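Bifunctional GH43-CE protein (Bacteroides eggerthii, PDB 6MLY) probably helps break down complex arabinoxylan by joining a family 43 glycoside hydrolase, assigned as a beta-xylosidase, to a carbohydrate esterase domain. Local coordinates at residues Gln564-Val569 with Val581-His586; Ala596-Val601 with Ser635-Thr640; Ala603-Ile608 with Ser620-Thr625; Asn641-Tyr646 with Val653-Asn658; Ala698-Gly703 with Ala713-Ile718. One frame throughout, in Å; residues are numbered along the deposited sequence.

Contact 1 of 5, residues Gln564-Val569 with Val581-His586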
# COMPACT_ATOMS: atom_id res chain seq x y z
N GLN A 564 -4.95 1.52 15.49
CA GLN A 564 -4.20 0.30 15.14
C GLN A 564 -3.96 -0.55 16.39
O GLN A 564 -4.00 -1.78 16.32
CB GLN A 564 -2.89 0.68 14.43
CG GLN A 564 -1.92 -0.48 14.22
CD GLN A 564 -2.44 -1.56 13.29
OE1 GLN A 564 -2.21 -2.76 13.52
NE2 GLN A 564 -3.14 -1.13 12.22
N ALA A 565 -3.70 0.10 17.53
CA ALA A 565 -3.44 -0.58 18.82
C ALA A 565 -4.70 -1.31 19.33
O ALA A 565 -4.60 -2.39 19.91
CB ALA A 565 -2.94 0.41 19.85
N ALA A 566 -5.86 -0.68 19.12
CA ALA A 566 -7.15 -1.23 19.52
C ALA A 566 -7.45 -2.52 18.75
O ALA A 566 -8.04 -3.45 19.30
CB ALA A 566 -8.23 -0.20 19.30
N PHE A 567 -7.04 -2.56 17.48
CA PHE A 567 -7.30 -3.71 16.61
C PHE A 567 -6.52 -4.94 17.11
O PHE A 567 -7.07 -6.05 17.17
CB PHE A 567 -6.93 -3.39 15.16
CG PHE A 567 -7.31 -4.50 14.20
CD1 PHE A 567 -8.65 -4.75 13.92
CD2 PHE A 567 -6.35 -5.30 13.62
CE1 PHE A 567 -9.01 -5.78 13.06
CE2 PHE A 567 -6.71 -6.33 12.76
CZ PHE A 567 -8.04 -6.56 12.48
N GLN A 568 -5.26 -4.74 17.48
CA GLN A 568 -4.38 -5.84 17.88
C GLN A 568 -4.91 -6.52 19.15
O GLN A 568 -4.64 -7.69 19.36
CB GLN A 568 -2.95 -5.33 18.07
CG GLN A 568 -2.24 -5.05 16.75
CD GLN A 568 -0.96 -4.27 16.94
OE1 GLN A 568 -0.10 -4.62 17.75
NE2 GLN A 568 -0.81 -3.20 16.17
N VAL A 569 -5.67 -5.77 19.95
CA VAL A 569 -6.23 -6.24 21.23
C VAL A 569 -7.52 -7.04 21.00
O VAL A 569 -7.66 -8.14 21.54
CB VAL A 569 -6.48 -5.06 22.20
CG1 VAL A 569 -7.08 -5.53 23.51
CG2 VAL A 569 -5.22 -4.25 22.45
N VAL A 581 -15.42 -5.20 11.98
CA VAL A 581 -14.74 -4.44 13.02
C VAL A 581 -14.40 -3.06 12.46
O VAL A 581 -14.04 -2.94 11.28
CB VAL A 581 -13.49 -5.19 13.52
CG1 VAL A 581 -12.75 -4.42 14.59
CG2 VAL A 581 -13.82 -6.60 14.00
N VAL A 582 -14.53 -2.03 13.30
CA VAL A 582 -14.29 -0.63 12.92
C VAL A 582 -13.58 0.08 14.07
O VAL A 582 -14.22 0.72 14.89
CB VAL A 582 -15.60 0.11 12.56
CG1 VAL A 582 -15.34 1.56 12.16
CG2 VAL A 582 -16.40 -0.60 11.49
N SER A 583 -12.25 -0.02 14.12
CA SER A 583 -11.49 0.80 15.06
C SER A 583 -11.45 2.24 14.53
O SER A 583 -11.22 2.47 13.34
CB SER A 583 -10.11 0.27 15.30
OG SER A 583 -9.58 0.82 16.50
N ILE A 584 -11.69 3.21 15.43
CA ILE A 584 -11.83 4.61 15.06
C ILE A 584 -10.79 5.44 15.82
O ILE A 584 -10.26 4.99 16.84
CB ILE A 584 -13.27 5.11 15.34
CG1 ILE A 584 -13.54 5.28 16.84
CG2 ILE A 584 -14.30 4.20 14.68
CD1 ILE A 584 -14.88 5.91 17.15
N ASN A 585 -10.52 6.64 15.30
CA ASN A 585 -9.75 7.67 15.99
C ASN A 585 -10.71 8.74 16.53
O ASN A 585 -11.86 8.85 16.09
CB ASN A 585 -8.69 8.32 15.09
CG ASN A 585 -7.42 7.51 14.94
OD1 ASN A 585 -7.12 6.61 15.73
ND2 ASN A 585 -6.64 7.83 13.92
N HIS A 586 -10.22 9.52 17.50
CA HIS A 586 -10.89 10.71 17.98
C HIS A 586 -9.85 11.81 18.19
O HIS A 586 -8.68 11.52 18.43
CB HIS A 586 -11.67 10.40 19.27
CG HIS A 586 -10.80 10.04 20.42
ND1 HIS A 586 -10.10 10.99 21.15
CD2 HIS A 586 -10.50 8.84 20.98
CE1 HIS A 586 -9.42 10.39 22.10
NE2 HIS A 586 -9.65 9.07 22.03
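The hydroxyl of S583, which meets A566 across this contact, shows how one small polar group can sit in an apolar seam. Its OG hydrogen-bonds the carbonyls of K563, at the start of the overlying helix, and of L551, on the neighbouring strand. One hydroxyl proton can point at only one carbonyl at a time, so the two bonds probably alternate or one dominates. With OG turned anti to the backbone N (chi1 -161°), the serine reaches up from the strand, and S583 OG lies 3.3 Å from A566 CB, the nearest atom of segment 564-569.

One residue along the helix, F567 takes over the apolar part of the contact. V581 CG1 comes to the edge of the phenyl ring, close to its plane, 4.2 Å from F567 CD1, and the two side chains cross at about a right angle. The ring itself is stacked with Y537. The helix axis runs 7.8 Å from that of the strand at 143°, far enough from antiparallel to lie aslant it. Helix 563-577 here covers the sheet between parallel strands 546-552 and 579-584, the beta-alpha-beta crossover characteristic of the alpha/beta-hydrolase fold.

Contact 2 of 5, residues Ala596-Val601 with Ser635-Thr640. With NA (sodium ion), chain H.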
# COMPACT_ATOMS: atom_id res chain seq x y z
N ALA A 596 -15.68 17.41 22.06
CA ALA A 596 -15.11 17.02 20.76
C ALA A 596 -15.03 15.49 20.63
O ALA A 596 -15.36 14.93 19.59
CB ALA A 596 -13.75 17.64 20.59
N GLN A 597 -14.61 14.83 21.72
CA GLN A 597 -14.24 13.41 21.72
C GLN A 597 -15.49 12.53 21.50
O GLN A 597 -15.42 11.53 20.79
CB GLN A 597 -13.54 13.04 23.03
CG GLN A 597 -12.10 13.54 23.12
CD GLN A 597 -11.99 15.05 23.09
OE1 GLN A 597 -12.88 15.77 23.53
NE2 GLN A 597 -10.88 15.54 22.57
N ILE A 598 -16.62 12.92 22.09
CA ILE A 598 -17.88 12.16 21.97
C ILE A 598 -18.55 12.53 20.64
O ILE A 598 -19.14 11.67 19.98
CB ILE A 598 -18.79 12.36 23.21
CG1 ILE A 598 -20.04 11.46 23.15
CG2 ILE A 598 -19.18 13.82 23.41
CD1 ILE A 598 -19.74 9.98 23.09
N ASN A 599 -18.43 13.81 20.25
CA ASN A 599 -18.85 14.34 18.94
C ASN A 599 -18.24 13.52 17.79
O ASN A 599 -18.88 13.33 16.75
CB ASN A 599 -18.47 15.82 18.77
CG ASN A 599 -19.38 16.77 19.51
OD1 ASN A 599 -20.26 16.35 20.27
ND2 ASN A 599 -19.18 18.06 19.31
N ASP A 600 -17.00 13.06 17.98
CA ASP A 600 -16.30 12.29 16.96
C ASP A 600 -16.88 10.87 16.91
O ASP A 600 -17.16 10.36 15.82
CB ASP A 600 -14.79 12.28 17.21
CG ASP A 600 -14.09 13.60 16.87
OD1 ASP A 600 -14.76 14.50 16.33
OD2 ASP A 600 -12.89 13.71 17.17
N VAL A 601 -17.05 10.25 18.07
CA VAL A 601 -17.54 8.88 18.17
C VAL A 601 -18.89 8.78 17.43
O VAL A 601 -19.07 7.92 16.58
CB VAL A 601 -17.67 8.42 19.63
CG1 VAL A 601 -18.39 7.08 19.75
CG2 VAL A 601 -16.30 8.34 20.29
N SER A 635 -18.90 4.02 26.67
CA SER A 635 -19.96 4.04 27.69
C SER A 635 -20.87 5.26 27.50
O SER A 635 -22.09 5.11 27.42
CB SER A 635 -19.37 4.00 29.08
OG SER A 635 -18.71 2.76 29.30
N LEU A 636 -20.25 6.45 27.41
CA LEU A 636 -20.95 7.73 27.25
C LEU A 636 -21.79 7.71 25.97
O LEU A 636 -22.86 8.31 25.93
CB LEU A 636 -19.91 8.86 27.22
CG LEU A 636 -20.47 10.29 27.23
CD1 LEU A 636 -21.13 10.59 28.56
CD2 LEU A 636 -19.37 11.30 26.95
N ALA A 637 -21.28 7.02 24.93
CA ALA A 637 -22.02 6.75 23.70
C ALA A 637 -23.24 5.87 23.99
O ALA A 637 -24.31 6.12 23.47
CB ALA A 637 -21.10 6.10 22.69
N GLY A 638 -23.04 4.85 24.83
CA GLY A 638 -24.09 3.90 25.26
C GLY A 638 -25.29 4.58 25.92
O GLY A 638 -26.44 4.26 25.61
N THR A 639 -25.02 5.51 26.84
CA THR A 639 -26.09 6.08 27.66
C THR A 639 -26.76 7.28 26.95
O THR A 639 -27.82 7.72 27.40
CB THR A 639 -25.61 6.44 29.07
OG1 THR A 639 -24.64 7.47 29.03
CG2 THR A 639 -25.03 5.25 29.81
N THR A 640 -26.17 7.77 25.85
CA THR A 640 -26.64 9.02 25.22
C THR A 640 -27.33 8.75 23.87
O THR A 640 -27.60 9.70 23.12
CB THR A 640 -25.51 10.04 25.12
OG1 THR A 640 -24.45 9.49 24.33
CG2 THR A 640 -24.99 10.44 26.49
NA NA H . -30.14 7.74 28.08
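Two helical segments meet here at a signed crossing angle of -67°, their axes 10.3 Å apart, with the backbones nearest at I598 and A637, whose CA atoms are separated by 7.0 Å. No hydrogen bond crosses between them; the contact is made by apolar side chains, one of them also against backbone. I598 makes most of it. With CG1 anti to the backbone N (chi1 -174°) it extends from its helix, and I598 CD1 lies 3.8 Å from A637 N. The methylene behind it serves a second partner: L636 CD2 approaches I598 CG1 at 3.9 Å, the two side chains crossing at about a right angle. One turn further along, V601 CG1 lies 4.1 Å from A637 CB, and so the alanine methyl is touched by two branched residues of the same helix.

Such a pairing is expected in an alpha/beta hydrolase, where helices 596-610 and 629-639 lie on one side of the central sheet. Helix 629-639 begins within a G-x-S-x-G sequence consistent with a nucleophile elbow, so I598 and V601 pack against the helix that would start at such an elbow.

The polar groups lie at the margins of this apolar patch. D600 forms a salt bridge with R587 and a hydrogen bond with H532. At the far end of helix 629-639, the carbonyl oxygen T639 O coordinates a sodium ion at 2.4 Å, a site to which Y720, D722 and D725 also contribute. The side-chain hydroxyl of T639 hydrogen-bonds the carbonyl of P717.

Contact 3 of 5, residues Ala603-Ile608 with Ser620-Thr625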
# COMPACT_ATOMS: atom_id res chain seq x y z
N ALA A 603 -20.06 10.70 15.22
CA ALA A 603 -19.85 10.98 13.77
C ALA A 603 -19.33 9.74 13.03
O ALA A 603 -19.71 9.49 11.88
CB ALA A 603 -18.89 12.13 13.60
N ALA A 604 -18.43 8.98 13.67
CA ALA A 604 -17.92 7.74 13.10
C ALA A 604 -19.07 6.74 12.89
O ALA A 604 -19.13 6.07 11.87
CB ALA A 604 -16.85 7.16 13.99
N ILE A 605 -19.99 6.68 13.86
CA ILE A 605 -21.14 5.77 13.82
C ILE A 605 -22.11 6.22 12.71
O ILE A 605 -22.60 5.39 11.93
CB ILE A 605 -21.83 5.68 15.20
CG1 ILE A 605 -20.88 5.15 16.27
CG2 ILE A 605 -23.09 4.83 15.12
CD1 ILE A 605 -21.27 5.54 17.69
N ARG A 606 -22.38 7.52 12.66
CA ARG A 606 -23.22 8.12 11.61
C ARG A 606 -22.67 7.71 10.24
O ARG A 606 -23.43 7.35 9.36
CB ARG A 606 -23.27 9.64 11.75
CG ARG A 606 -24.33 10.16 12.71
CD ARG A 606 -24.44 11.67 12.67
NE ARG A 606 -23.19 12.33 13.02
CZ ARG A 606 -23.01 13.10 14.09
NH1 ARG A 606 -24.06 13.46 14.81
NH2 ARG A 606 -21.80 13.51 14.43
N PHE A 607 -21.34 7.77 10.09
CA PHE A 607 -20.68 7.44 8.84
C PHE A 607 -20.95 5.98 8.45
O PHE A 607 -21.23 5.68 7.29
CB PHE A 607 -19.17 7.71 8.93
CG PHE A 607 -18.40 7.34 7.70
CD1 PHE A 607 -18.30 8.22 6.63
CD2 PHE A 607 -17.78 6.10 7.59
CE1 PHE A 607 -17.60 7.88 5.49
CE2 PHE A 607 -17.07 5.76 6.44
CZ PHE A 607 -16.98 6.65 5.40
N ILE A 608 -20.86 5.08 9.44
CA ILE A 608 -20.97 3.64 9.26
C ILE A 608 -22.32 3.28 8.64
O ILE A 608 -22.40 2.42 7.77
CB ILE A 608 -20.72 2.91 10.60
CG1 ILE A 608 -19.25 2.95 10.99
CG2 ILE A 608 -21.25 1.48 10.57
CD1 ILE A 608 -18.30 2.45 9.92
N SER A 620 -28.09 -3.06 11.56
CA SER A 620 -29.15 -3.42 12.49
C SER A 620 -28.54 -3.64 13.88
O SER A 620 -29.22 -3.54 14.88
CB SER A 620 -29.93 -4.62 12.01
OG SER A 620 -29.19 -5.82 12.18
N PHE A 621 -27.23 -3.94 13.89
CA PHE A 621 -26.43 -4.08 15.09
C PHE A 621 -25.09 -3.35 14.92
O PHE A 621 -24.32 -3.64 14.01
CB PHE A 621 -26.20 -5.56 15.40
CG PHE A 621 -25.46 -5.83 16.69
CD1 PHE A 621 -26.14 -6.00 17.88
CD2 PHE A 621 -24.07 -5.93 16.70
CE1 PHE A 621 -25.46 -6.25 19.06
CE2 PHE A 621 -23.39 -6.18 17.89
CZ PHE A 621 -24.09 -6.34 19.06
N ILE A 622 -24.83 -2.39 15.83
CA ILE A 622 -23.52 -1.76 16.00
C ILE A 622 -23.13 -1.84 17.49
O ILE A 622 -23.63 -1.07 18.32
CB ILE A 622 -23.54 -0.30 15.49
CG1 ILE A 622 -23.89 -0.23 14.00
CG2 ILE A 622 -22.22 0.39 15.80
CD1 ILE A 622 -23.96 1.17 13.44
N GLY A 623 -22.23 -2.77 17.83
CA GLY A 623 -21.60 -2.81 19.15
C GLY A 623 -20.50 -1.76 19.26
O GLY A 623 -20.16 -1.13 18.28
N ILE A 624 -19.95 -1.58 20.47
CA ILE A 624 -18.86 -0.63 20.70
C ILE A 624 -18.16 -0.98 22.01
O ILE A 624 -18.80 -1.40 22.96
CB ILE A 624 -19.38 0.83 20.70
CG1 ILE A 624 -18.23 1.84 20.71
CG2 ILE A 624 -20.34 1.06 21.86
CD1 ILE A 624 -18.65 3.24 20.32
N THR A 625 -16.84 -0.79 22.03
CA THR A 625 -16.01 -1.16 23.16
C THR A 625 -14.71 -0.34 23.15
O THR A 625 -14.42 0.35 22.18
CB THR A 625 -15.76 -2.68 23.15
OG1 THR A 625 -14.94 -3.02 24.28
CG2 THR A 625 -15.09 -3.15 21.88
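Three isoleucines with matching first torsions build the centre of this contact. In I605 (chi1 -61°) and in I608, CG2 is the branch placed opposite the backbone N, and in both it faces the strand. I622 has the same first torsion but uses its other arm: the second torsion is fully extended (chi2 178°), which carries CD1 out from the sheet towards the helix. That methyl enters between the two helix residues: I622 CD1 is 4.0 Å from I608 CG2 and 4.1 Å from I605 CG2. Both pairs of side chains cross obliquely. The longer arm of I605 continues towards the next inward-facing strand residue and brings its CD1 to 4.4 Å from I624 CD1. I608 sends its own CG1 arm the other way, and its CD1 packs against V582 of strand 579-584.

The helix runs at 153° to the strand, their axes 11.0 Å apart, and I605 and I622 are the residues whose CA atoms lie nearest. This is the usual packing of a helix on the parallel part of the mixed central sheet. Strand 621-627 is bonded to strand 546-552 on one edge and to strand 671-675 on the other, and F621 and T625 touch helix 775-789, which covers the opposite face. I624 adds V550 and V672 to its apolar surroundings.

With no hydrogen bond or charge pair between the two segments, the joint depends on complementary branched side chains. Burial of hydrocarbon holds helix to sheet, while backbone bonds to D670 and V673 help place I622 and I624.

Contact 4 of 5, residues Asn641-Tyr646 with Val653-Asn658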
# COMPACT_ATOMS: atom_id res chain seq x y z
N ASN A 641 -27.67 7.49 23.59
CA ASN A 641 -28.57 7.13 22.49
C ASN A 641 -29.76 8.11 22.46
O ASN A 641 -30.61 8.08 23.34
CB ASN A 641 -29.11 5.70 22.62
CG ASN A 641 -28.18 4.65 22.05
OD1 ASN A 641 -27.25 4.97 21.30
ND2 ASN A 641 -28.43 3.40 22.37
N GLY A 642 -29.79 8.96 21.43
CA GLY A 642 -30.93 9.82 21.15
C GLY A 642 -30.83 11.16 21.85
O GLY A 642 -31.78 11.94 21.80
N VAL A 643 -29.69 11.44 22.48
CA VAL A 643 -29.48 12.69 23.21
C VAL A 643 -28.72 13.67 22.31
O VAL A 643 -27.59 13.39 21.89
CB VAL A 643 -28.73 12.44 24.53
CG1 VAL A 643 -28.54 13.73 25.31
CG2 VAL A 643 -29.42 11.38 25.37
N LYS A 644 -29.34 14.82 22.03
CA LYS A 644 -28.72 15.86 21.23
C LYS A 644 -27.84 16.73 22.13
O LYS A 644 -26.67 16.94 21.83
CB LYS A 644 -29.76 16.69 20.47
CG LYS A 644 -29.19 17.40 19.24
CD LYS A 644 -30.06 18.50 18.66
CE LYS A 644 -29.27 19.68 18.14
NZ LYS A 644 -28.52 20.36 19.23
N SER A 645 -28.41 17.23 23.23
CA SER A 645 -27.66 18.07 24.18
C SER A 645 -28.06 17.75 25.62
O SER A 645 -28.93 16.91 25.87
CB SER A 645 -27.83 19.53 23.87
OG SER A 645 -29.02 20.04 24.44
N TYR A 646 -27.40 18.42 26.57
CA TYR A 646 -27.73 18.35 27.99
C TYR A 646 -27.09 19.53 28.74
O TYR A 646 -26.09 20.09 28.30
CB TYR A 646 -27.27 17.01 28.58
CG TYR A 646 -28.08 16.55 29.77
CD1 TYR A 646 -27.54 16.57 31.05
CD2 TYR A 646 -29.38 16.10 29.62
CE1 TYR A 646 -28.28 16.16 32.14
CE2 TYR A 646 -30.13 15.68 30.71
CZ TYR A 646 -29.58 15.71 31.98
OH TYR A 646 -30.31 15.30 33.06
N VAL A 653 -23.72 21.35 26.81
CA VAL A 653 -22.74 20.60 26.02
C VAL A 653 -23.46 19.83 24.91
O VAL A 653 -24.22 18.90 25.17
CB VAL A 653 -21.92 19.66 26.93
CG1 VAL A 653 -22.80 18.63 27.64
CG2 VAL A 653 -20.81 18.96 26.18
N ASP A 654 -23.20 20.22 23.66
CA ASP A 654 -23.70 19.53 22.46
C ASP A 654 -23.05 18.14 22.40
O ASP A 654 -21.84 18.02 22.23
CB ASP A 654 -23.39 20.36 21.21
CG ASP A 654 -23.99 19.84 19.91
OD1 ASP A 654 -24.30 18.63 19.84
OD2 ASP A 654 -24.13 20.65 18.97
N LEU A 655 -23.87 17.09 22.52
CA LEU A 655 -23.36 15.72 22.68
C LEU A 655 -23.26 14.98 21.34
O LEU A 655 -22.52 14.01 21.26
CB LEU A 655 -24.25 14.95 23.66
CG LEU A 655 -23.90 15.12 25.14
CD1 LEU A 655 -24.88 14.35 26.02
CD2 LEU A 655 -22.47 14.67 25.42
N GLU A 656 -24.00 15.41 20.31
CA GLU A 656 -23.94 14.70 19.02
C GLU A 656 -22.95 15.40 18.08
O GLU A 656 -22.04 14.75 17.57
CB GLU A 656 -25.33 14.53 18.39
CG GLU A 656 -25.34 13.43 17.35
CD GLU A 656 -26.69 13.05 16.76
OE1 GLU A 656 -27.65 13.84 16.92
OE2 GLU A 656 -26.77 11.96 16.15
N GLY A 657 -23.15 16.70 17.83
CA GLY A 657 -22.21 17.54 17.09
C GLY A 657 -22.57 17.65 15.61
O GLY A 657 -23.63 17.21 15.19
N ASN A 658 -21.65 18.25 14.84
CA ASN A 658 -21.82 18.48 13.40
C ASN A 658 -20.52 18.16 12.67
O ASN A 658 -20.09 18.91 11.80
CB ASN A 658 -22.21 19.92 13.09
CG ASN A 658 -23.44 20.38 13.85
OD1 ASN A 658 -24.48 19.73 13.79
ND2 ASN A 658 -23.31 21.48 14.57
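The carbonyl oxygen of K644 accepts the strongest bond here: L655 N donates to K644 O at 2.9 Å with an N-H...O angle of 154°, the donor standing somewhat off the carbonyl plane. E656 N adds a weak second bond to the same oxygen at 3.4 Å. Further into the hairpin, V653 N donates to Y646 O at 3.1 Å, approaching nearly along the C=O axis. These bonds join K644 and Y646 to the second segment.

Around them, D654 turns its carboxylate towards the residues that follow: OD1 takes weak bonds from the backbone N atoms of E656 and G657, which probably steadies the turn after the strand. K644 NZ stands 4.4 Å from D654 OD2, too far for a salt bridge, and K644 is exposed here. The carboxylate of E656 finds its partner in S667.

The apolar part centres on buried L655. V643 and L655 lie side by side and point the same way, with V643 CG1 3.8 Å from L655 CD1; L655 CD1 lies 4.4 Å from Y646 CB. L655 in turn rests on I598 of helix 596-610. The whole is the open end of an antiparallel beta hairpin, strands 645-648 and 651-654, a two-stranded sheet separate from the nine-strand one.

Contact 5 of 5, residues Ala698-Gly703 with Ala713-Ile718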
# COMPACT_ATOMS: atom_id res chain seq x y z
N ALA A 698 -8.45 17.11 33.35
CA ALA A 698 -8.27 18.57 33.35
C ALA A 698 -7.91 19.06 31.94
O ALA A 698 -8.36 20.13 31.50
CB ALA A 698 -7.22 18.95 34.36
N ALA A 699 -7.08 18.28 31.23
CA ALA A 699 -6.70 18.58 29.86
C ALA A 699 -7.91 18.37 28.92
O ALA A 699 -8.03 19.08 27.94
CB ALA A 699 -5.54 17.71 29.44
N LEU A 700 -8.76 17.39 29.24
CA LEU A 700 -9.87 16.99 28.36
C LEU A 700 -10.96 18.07 28.33
O LEU A 700 -11.59 18.27 27.30
CB LEU A 700 -10.44 15.66 28.85
CG LEU A 700 -11.70 15.17 28.13
CD1 LEU A 700 -11.39 14.82 26.68
CD2 LEU A 700 -12.33 13.99 28.86
N ILE A 701 -11.19 18.73 29.46
CA ILE A 701 -12.24 19.75 29.56
C ILE A 701 -11.63 21.13 29.31
O ILE A 701 -12.36 22.10 29.12
CB ILE A 701 -12.95 19.69 30.93
CG1 ILE A 701 -12.05 20.16 32.08
CG2 ILE A 701 -13.51 18.29 31.18
CD1 ILE A 701 -12.75 20.29 33.40
N GLY A 702 -10.30 21.22 29.34
CA GLY A 702 -9.61 22.50 29.24
C GLY A 702 -10.01 23.40 30.39
O GLY A 702 -10.57 24.48 30.18
N GLY A 703 -9.74 22.94 31.61
CA GLY A 703 -10.15 23.61 32.83
C GLY A 703 -9.79 22.79 34.07
O GLY A 703 -9.46 21.61 33.97
N ALA A 713 -19.63 16.14 35.41
CA ALA A 713 -20.87 15.36 35.43
C ALA A 713 -21.42 15.19 34.01
O ALA A 713 -21.98 14.15 33.68
CB ALA A 713 -21.89 16.03 36.33
N LEU A 714 -21.24 16.22 33.17
CA LEU A 714 -21.75 16.20 31.81
C LEU A 714 -21.03 15.12 30.98
O LEU A 714 -21.64 14.57 30.06
CB LEU A 714 -21.58 17.58 31.17
CG LEU A 714 -22.66 18.60 31.52
CD1 LEU A 714 -22.30 19.98 30.98
CD2 LEU A 714 -24.02 18.16 31.00
N LEU A 715 -19.77 14.82 31.31
CA LEU A 715 -19.01 13.80 30.56
C LEU A 715 -19.08 12.45 31.27
O LEU A 715 -18.57 11.45 30.75
CB LEU A 715 -17.57 14.27 30.31
CG LEU A 715 -16.62 14.36 31.51
CD1 LEU A 715 -16.00 13.01 31.84
CD2 LEU A 715 -15.52 15.37 31.23
N ASN A 716 -19.72 12.41 32.44
CA ASN A 716 -20.00 11.19 33.19
C ASN A 716 -21.15 10.43 32.52
O ASN A 716 -22.27 10.95 32.46
CB ASN A 716 -20.32 11.51 34.65
CG ASN A 716 -20.56 10.29 35.51
OD1 ASN A 716 -20.85 9.20 35.01
ND2 ASN A 716 -20.46 10.46 36.82
N PRO A 717 -20.94 9.19 32.03
CA PRO A 717 -22.01 8.41 31.41
C PRO A 717 -23.22 8.12 32.33
O PRO A 717 -24.33 8.02 31.83
CB PRO A 717 -21.35 7.07 31.03
CG PRO A 717 -19.87 7.36 31.01
CD PRO A 717 -19.65 8.48 32.01
N ILE A 718 -22.98 7.99 33.64
CA ILE A 718 -24.03 7.67 34.64
C ILE A 718 -25.21 8.64 34.47
O ILE A 718 -26.36 8.23 34.51
CB ILE A 718 -23.46 7.67 36.08
CG1 ILE A 718 -22.61 6.42 36.35
CG2 ILE A 718 -24.58 7.81 37.10
CD1 ILE A 718 -21.99 6.37 37.73
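The close part of this contact centres on L715 CD2. It lies 3.5 Å from I701 CG2, and L715 CD2 also meets L700 CD2 at 4.2 Å, so a single leucine branch rests against two successive residues of the helix end. L715 CG sits between its backbone N and carbonyl carbon (chi1 70°), which turns the branch towards the helix; I701 and L715 then cross at about a right angle. All three side chains are buried, yet the surface they hide between the segments is small, 91 Å².

The other side is loose. Beyond I701, G702, the first residue to leave helical angles, has positive phi, and G703 N returns to A698 O at 3.1 Å. Together with a weak bond from G702 N to A699 O, this is a pattern consistent with a Schellman motif, and it leads the chain out to solvent at exposed G702. The facing segment also bends away after L715: N716 OD1 accepts from I718 N at 2.8 Å in an Asx turn, the donor lying above the carbonyl plane.

L715 packs on F594, whose backbone bonds that of L700, and the L715 carbonyl accepts a hydrogen bond from H632, on helix 629-639. L714 covers strands 645-648 and 651-654, while P717 and I718 reach helix 741-752, placing helix 709-714 and the turn after it between the hairpin and helix 741-752.

In the fold
Followed from the N terminus, the contacts come in series with one exception. Contact 1 closes a short span, mostly helix, between helix 563-577 and strand 579-584. Contact 2 then spans a longer stretch, from helix 596-610 to helix 629-639, and contact 3 falls wholly within that span, joining the same first helix to strand 621-627. Contact 4 closes the hairpin after helix 629-639, and contact 5 links two short helices further on; no two contacts cross. Helix 596-610 is the common element: it touches strand 579-584 of contact 1, carries half of contacts 2 and 3, and touches contact 4 through I598 and K602. L714 joins contacts 4 and 5, and T639 with P717 joins contacts 2 and 5.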